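Side-chain contacts in Cas13d (uncultured Ruminococcus sp, PDB 6IV9), which binds CRISPR RNA and probably uses its two HEPN domains to mature that guide and cleave target RNA: residues L785-N790 and R802-V807; D319-E324 and L505-D510. The protein carries 2 engineered substitutions. All coordinates share one frame; numbering follows the deposited sequence.

Overall arrangement
From the N terminus, the chain first passes the two small antiparallel sheets, after which all its regular structure is helical. Contact 2 comes first: it joins helix 312-330 to the turn between helices 497-505 and 511-535, closing a loop of 180 residues, most of them helical. Contact 1 opens only after contact 2 has closed, so the two follow in series and neither nest nor cross. It is local, tying helix 777-788 to helix 801-813 across 11 residues that include the short helix 795-799. The contacts lie on opposite sides of the chain's centre, their own centres about 49 Å apart; contact 2 is the deeper one.

Contact 1 of 2, residues L785-N790 and R802-V807; sequences LCDDRN and RLRKCV
Arg804 extends its CG anti to the backbone N (chi1 179°) and bends at chi3, which sets its guanidinium against Cys786 and Asp787. Lys805 leaves on the N side and bends at chi2 and chi4, bringing NZ to the same carboxylate. Cys786 CB sits over the centre of one guanidinium face, 3.4 Å from Arg804 NE. At the edge, Arg804 NH2 donates to Asp787 OD1 over 2.8 Å, with an N-H...O angle of 159°; OD1 lies close to the guanidinium plane, although the carboxylate plane is turned 47° from it. Lys805 NZ forms a second salt bridge to that oxygen, modelled so short that its exact length is doubtful, and also pairs with Glu808. The rest of the guanidinium is held by backbone: NE donates to Leu797 O, and NH1 weakly to Lys798 O. Replacing Arg804 with a leucine would probably leave Asp787 with Lys805 as its sole cationic mate across this interface and the Leu797 carbonyl without its donor. Asp787, Arg804 and Lys805 thus make a salt-bridge network between helices 777-788 and 801-813, which are joined through the short helix 795-799, near the bound RNA.

Contact 2 of 2, residues D319-E324 and L505-D510; sequences DYLVEE and LTYFLD
The Tyr507 ring is met obliquely by Leu321, whose CD2 methyl comes to the hydroxyl end, 4.0 Å from Tyr507 CZ and 3.7 Å from Tyr507 OH. Beyond these segments, Lys574 makes a cation-pi contact with the same ring. The other flat group is the carboxylate of Glu324, turned 56° from the ring plane; its OE2 stands 4.1 Å from Tyr507 OH, a loose approach at the exposed margin of an otherwise buried contact.

Leu321 CG lies anti to its carbonyl carbon (chi1 -58°), and the branch that follows carries CD2 across to the tyrosine. Glu324 crosses Tyr507 at about a right angle, its chain extended beyond CG.

The polar link runs through a water. It donates to Leu321 O over 2.8 Å and lies 2.5 Å from Tyr507 OH in a hydrogen bond. The two bonds open at about 111° on the water, close to tetrahedral, and the water lies on the other side of the ring plane from Leu321 CD2. The phenol oxygen is therefore tied to a helix carbonyl while its ring end packs against a methyl group of the same residue.

Tyr507 projects from the turn joining helix 497-505 to helix 511-535 and reaches helix 312-330. Met280 of helix 267-291 touches both Leu321 and Tyr507, and Met504 of helix 497-505 also packs on Leu321, so helices 267-291, 312-330 and 497-505 meet beside the tyrosine, while Thr506 packs on Ile514 and Leu518 of helix 511-535 and Leu259 in a loop also touches Tyr507.

Contact 1 of 2, residues L785-N790 and R802-V807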
loop_
_atom_site.group_PDB
_atom_site.type_symbol
_atom_site.label_atom_id
_atom_site.label_comp_id
_atom_site.label_asym_id
_atom_site.label_seq_id
_atom_site.Cartn_x
_atom_site.Cartn_y
_atom_site.Cartn_z
ATOM N N LEU A 785 4.061 30.061 -21.473
ATOM C CA LEU A 785 3.476 31.193 -20.718
ATOM C C LEU A 785 4.536 31.816 -19.813
ATOM O O LEU A 785 4.519 33.017 -19.666
ATOM C CB LEU A 785 2.259 30.729 -19.925
ATOM C CG LEU A 785 1.072 30.314 -20.777
ATOM C CD1 LEU A 785 -0.004 29.676 -19.933
ATOM C CD2 LEU A 785 0.526 31.500 -21.541
ATOM N N CYS A 786 5.405 31.011 -19.219
ATOM C CA CYS A 786 6.442 31.608 -18.351
ATOM C C CYS A 786 7.347 32.498 -19.200
ATOM O O CYS A 786 7.737 33.535 -18.729
ATOM C CB CYS A 786 7.300 30.539 -17.694
ATOM S SG CYS A 786 6.464 29.685 -16.341
ATOM N N ASP A 787 7.729 32.023 -20.377
ATOM C CA ASP A 787 8.627 32.797 -21.267
ATOM C C ASP A 787 7.946 34.062 -21.813
ATOM O O ASP A 787 8.586 35.093 -21.806
ATOM C CB ASP A 787 9.175 31.936 -22.407
ATOM C CG ASP A 787 9.921 30.672 -21.995
ATOM O OD1 ASP A 787 10.566 30.668 -20.934
ATOM O OD2 ASP A 787 9.856 29.705 -22.758
ATOM N N ASP A 788 6.694 33.972 -22.244
ATOM C CA ASP A 788 6.005 35.090 -22.937
ATOM C C ASP A 788 5.223 36.048 -22.032
ATOM O O ASP A 788 4.867 37.102 -22.533
ATOM C CB ASP A 788 4.970 34.537 -23.911
ATOM C CG ASP A 788 5.512 33.552 -24.931
ATOM O OD1 ASP A 788 6.724 33.499 -25.103
ATOM O OD2 ASP A 788 4.705 32.851 -25.536
ATOM N N ARG A 789 4.971 35.714 -20.772
ATOM C CA ARG A 789 4.103 36.577 -19.929
ATOM C C ARG A 789 4.774 36.903 -18.600
ATOM O O ARG A 789 5.858 36.426 -18.371
ATOM C CB ARG A 789 2.762 35.893 -19.674
ATOM C CG ARG A 789 1.988 35.568 -20.937
ATOM C CD ARG A 789 0.670 34.927 -20.588
ATOM N NE ARG A 789 -0.450 35.532 -21.277
ATOM C CZ ARG A 789 -1.164 34.941 -22.218
ATOM N NH1 ARG A 789 -0.631 34.717 -23.404
ATOM N NH2 ARG A 789 -2.417 34.600 -21.978
ATOM N N ASN A 790 4.157 37.774 -17.808
ATOM C CA ASN A 790 4.725 38.138 -16.488
ATOM C C ASN A 790 4.042 37.328 -15.395
ATOM O O ASN A 790 4.717 36.870 -14.512
ATOM C CB ASN A 790 4.543 39.622 -16.197
ATOM C CG ASN A 790 5.500 40.441 -17.019
ATOM O OD1 ASN A 790 6.693 40.176 -16.997
ATOM N ND2 ASN A 790 4.977 41.385 -17.774
ATOM N N ARG A 802 16.190 27.979 -15.141
ATOM C CA ARG A 802 17.088 26.920 -15.643
ATOM C C ARG A 802 16.328 25.601 -15.784
ATOM O O ARG A 802 16.450 24.985 -16.819
ATOM C CB ARG A 802 18.238 26.713 -14.663
ATOM C CG ARG A 802 19.205 25.620 -15.081
ATOM C CD ARG A 802 20.342 25.463 -14.105
ATOM N NE ARG A 802 19.947 24.943 -12.809
ATOM C CZ ARG A 802 19.670 23.674 -12.548
ATOM N NH1 ARG A 802 19.798 22.750 -13.477
ATOM N NH2 ARG A 802 19.273 23.329 -11.347
ATOM N N LEU A 803 15.586 25.186 -14.763
ATOM C CA LEU A 803 14.822 23.923 -14.882
ATOM C C LEU A 803 13.738 24.060 -15.953
ATOM O O LEU A 803 13.493 23.107 -16.641
ATOM C CB LEU A 803 14.292 23.496 -13.514
ATOM C CG LEU A 803 15.391 23.040 -12.561
ATOM C CD1 LEU A 803 14.836 22.650 -11.209
ATOM C CD2 LEU A 803 16.191 21.902 -13.155
ATOM N N ARG A 804 13.129 25.231 -16.081
ATOM C CA ARG A 804 12.082 25.425 -17.111
ATOM C C ARG A 804 12.695 25.197 -18.496
ATOM O O ARG A 804 12.078 24.542 -19.298
ATOM C CB ARG A 804 11.517 26.842 -17.037
ATOM C CG ARG A 804 10.448 27.143 -18.069
ATOM C CD ARG A 804 10.416 28.610 -18.447
ATOM N NE ARG A 804 10.456 29.387 -17.230
ATOM C CZ ARG A 804 10.725 30.667 -17.149
ATOM N NH1 ARG A 804 10.751 31.248 -15.967
ATOM N NH2 ARG A 804 10.966 31.366 -18.240
ATOM N N LYS A 805 13.887 25.733 -18.722
ATOM C CA LYS A 805 14.602 25.578 -20.008
ATOM C C LYS A 805 14.919 24.104 -20.226
ATOM O O LYS A 805 14.802 23.657 -21.343
ATOM C CB LYS A 805 15.872 26.425 -20.010
ATOM C CG LYS A 805 15.631 27.917 -20.146
ATOM C CD LYS A 805 14.598 28.231 -21.193
ATOM C CE LYS A 805 14.001 29.616 -21.098
ATOM N NZ LYS A 805 12.572 29.603 -21.482
ATOM N N CYS A 806 15.309 23.400 -19.170
ATOM C CA CYS A 806 15.625 21.955 -19.273
ATOM C C CYS A 806 14.375 21.188 -19.697
ATOM O O CYS A 806 14.479 20.343 -20.556
ATOM C CB CYS A 806 16.101 21.416 -17.935
ATOM S SG CYS A 806 17.778 21.937 -17.512
ATOM N N VAL A 807 13.233 21.508 -19.107
ATOM C CA VAL A 807 11.960 20.828 -19.462
ATOM C C VAL A 807 11.622 21.116 -20.926
ATOM O O VAL A 807 11.097 20.251 -21.583
ATOM C CB VAL A 807 10.824 21.248 -18.519
ATOM C CG1 VAL A 807 9.468 20.818 -19.033
ATOM C CG2 VAL A 807 11.062 20.748 -17.111
#

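Contact 2 of 2, residues D319-E324 and L505-D510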
loop_
_atom_site.group_PDB
_atom_site.type_symbol
_atom_site.label_atom_id
_atom_site.label_comp_id
_atom_site.label_asym_id
_atom_site.label_seq_id
_atom_site.Cartn_x
_atom_site.Cartn_y
_atom_site.Cartn_z
ATOM N N ASP A 319 -21.912 -6.142 2.371
ATOM C CA ASP A 319 -22.284 -6.661 3.706
ATOM C C ASP A 319 -21.949 -8.145 3.809
ATOM O O ASP A 319 -21.476 -8.559 4.823
ATOM C CB ASP A 319 -23.758 -6.404 3.991
ATOM C CG ASP A 319 -24.007 -4.962 4.373
ATOM O OD1 ASP A 319 -23.099 -4.346 4.891
ATOM O OD2 ASP A 319 -25.094 -4.493 4.132
ATOM N N TYR A 320 -22.195 -8.894 2.753
ATOM C CA TYR A 320 -21.942 -10.345 2.797
ATOM C C TYR A 320 -20.457 -10.619 3.043
ATOM O O TYR A 320 -20.133 -11.463 3.845
ATOM C CB TYR A 320 -22.369 -10.951 1.465
ATOM C CG TYR A 320 -22.162 -12.432 1.369
ATOM C CD1 TYR A 320 -20.938 -12.960 1.035
ATOM C CD2 TYR A 320 -23.189 -13.306 1.637
ATOM C CE1 TYR A 320 -20.738 -14.320 0.951
ATOM C CE2 TYR A 320 -23.009 -14.670 1.562
ATOM C CZ TYR A 320 -21.780 -15.180 1.214
ATOM O OH TYR A 320 -21.605 -16.523 1.148
ATOM N N LEU A 321 -19.584 -9.916 2.333
ATOM C CA LEU A 321 -18.136 -10.168 2.498
ATOM C C LEU A 321 -17.685 -9.800 3.908
ATOM O O LEU A 321 -17.012 -10.589 4.510
ATOM C CB LEU A 321 -17.374 -9.350 1.454
ATOM C CG LEU A 321 -17.732 -9.618 -0.004
ATOM C CD1 LEU A 321 -17.110 -8.573 -0.908
ATOM C CD2 LEU A 321 -17.318 -11.017 -0.420
ATOM N N VAL A 322 -18.031 -8.613 4.389
ATOM C CA VAL A 322 -17.585 -8.180 5.745
ATOM C C VAL A 322 -18.207 -9.040 6.841
ATOM O O VAL A 322 -17.525 -9.340 7.770
ATOM C CB VAL A 322 -17.780 -6.684 6.019
ATOM C CG1 VAL A 322 -16.775 -6.224 7.041
ATOM C CG2 VAL A 322 -17.592 -5.886 4.757
ATOM N N GLU A 323 -19.474 -9.400 6.690
ATOM C CA GLU A 323 -20.178 -10.231 7.691
ATOM C C GLU A 323 -19.468 -11.576 7.782
ATOM O O GLU A 323 -19.292 -12.072 8.864
ATOM C CB GLU A 323 -21.599 -10.496 7.217
ATOM C CG GLU A 323 -22.617 -9.514 7.725
ATOM C CD GLU A 323 -23.941 -9.589 6.980
ATOM O OE1 GLU A 323 -24.225 -10.645 6.410
ATOM O OE2 GLU A 323 -24.670 -8.584 6.957
ATOM N N GLU A 324 -19.062 -12.120 6.653
ATOM C CA GLU A 324 -18.387 -13.430 6.663
ATOM C C GLU A 324 -17.080 -13.341 7.458
ATOM O O GLU A 324 -16.798 -14.239 8.206
ATOM C CB GLU A 324 -18.110 -13.829 5.222
ATOM C CG GLU A 324 -17.594 -15.229 5.076
ATOM C CD GLU A 324 -17.395 -15.613 3.625
ATOM O OE1 GLU A 324 -18.343 -16.101 3.011
ATOM O OE2 GLU A 324 -16.291 -15.415 3.128
ATOM N N LEU A 505 -11.982 -4.275 -1.546
ATOM C CA LEU A 505 -10.781 -4.070 -2.392
ATOM C C LEU A 505 -9.631 -4.949 -1.896
ATOM O O LEU A 505 -8.874 -5.407 -2.691
ATOM C CB LEU A 505 -10.360 -2.612 -2.261
ATOM C CG LEU A 505 -10.652 -1.693 -3.439
ATOM C CD1 LEU A 505 -11.770 -2.187 -4.324
ATOM C CD2 LEU A 505 -10.873 -0.272 -2.976
ATOM N N THR A 506 -9.569 -5.201 -0.591
ATOM C CA THR A 506 -8.450 -5.964 0.027
ATOM C C THR A 506 -8.395 -7.414 -0.449
ATOM O O THR A 506 -7.360 -8.016 -0.339
ATOM C CB THR A 506 -8.389 -5.825 1.546
ATOM O OG1 THR A 506 -9.435 -6.602 2.100
ATOM C CG2 THR A 506 -8.437 -4.387 2.002
ATOM N N TYR A 507 -9.475 -7.926 -1.012
ATOM C CA TYR A 507 -9.491 -9.309 -1.542
ATOM C C TYR A 507 -8.444 -9.452 -2.653
ATOM O O TYR A 507 -7.907 -10.503 -2.826
ATOM C CB TYR A 507 -10.851 -9.624 -2.153
ATOM C CG TYR A 507 -11.789 -10.302 -1.198
ATOM C CD1 TYR A 507 -12.412 -9.602 -0.192
ATOM C CD2 TYR A 507 -12.022 -11.655 -1.283
ATOM C CE1 TYR A 507 -13.263 -10.227 0.697
ATOM C CE2 TYR A 507 -12.864 -12.299 -0.403
ATOM C CZ TYR A 507 -13.494 -11.581 0.588
ATOM O OH TYR A 507 -14.323 -12.246 1.430
ATOM N N PHE A 508 -8.227 -8.380 -3.395
ATOM C CA PHE A 508 -7.321 -8.391 -4.562
ATOM C C PHE A 508 -5.891 -8.020 -4.170
ATOM O O PHE A 508 -5.056 -8.035 -5.037
ATOM C CB PHE A 508 -7.860 -7.413 -5.597
ATOM C CG PHE A 508 -9.275 -7.695 -6.021
ATOM C CD1 PHE A 508 -9.582 -8.846 -6.721
ATOM C CD2 PHE A 508 -10.296 -6.827 -5.706
ATOM C CE1 PHE A 508 -10.884 -9.119 -7.103
ATOM C CE2 PHE A 508 -11.594 -7.100 -6.090
ATOM C CZ PHE A 508 -11.886 -8.237 -6.794
ATOM N N LEU A 509 -5.635 -7.790 -2.891
ATOM C CA LEU A 509 -4.319 -7.256 -2.471
ATOM C C LEU A 509 -3.555 -8.182 -1.528
ATOM O O LEU A 509 -4.149 -8.906 -0.779
ATOM C CB LEU A 509 -4.542 -5.914 -1.768
ATOM C CG LEU A 509 -5.262 -4.841 -2.572
ATOM C CD1 LEU A 509 -5.406 -3.576 -1.767
ATOM C CD2 LEU A 509 -4.552 -4.564 -3.874
ATOM N N ASP A 510 -2.239 -8.068 -1.604
ATOM C CA ASP A 510 -1.254 -8.748 -0.733
ATOM C C ASP A 510 -1.214 -7.988 0.604
ATOM O O ASP A 510 -1.605 -6.838 0.627
ATOM C CB ASP A 510 0.078 -8.735 -1.485
ATOM C CG ASP A 510 1.251 -9.377 -0.788
ATOM O OD1 ASP A 510 1.376 -10.592 -0.862
ATOM O OD2 ASP A 510 1.982 -8.649 -0.138
HETATM O O HOH W 1 -14.466 -11.663 3.905
#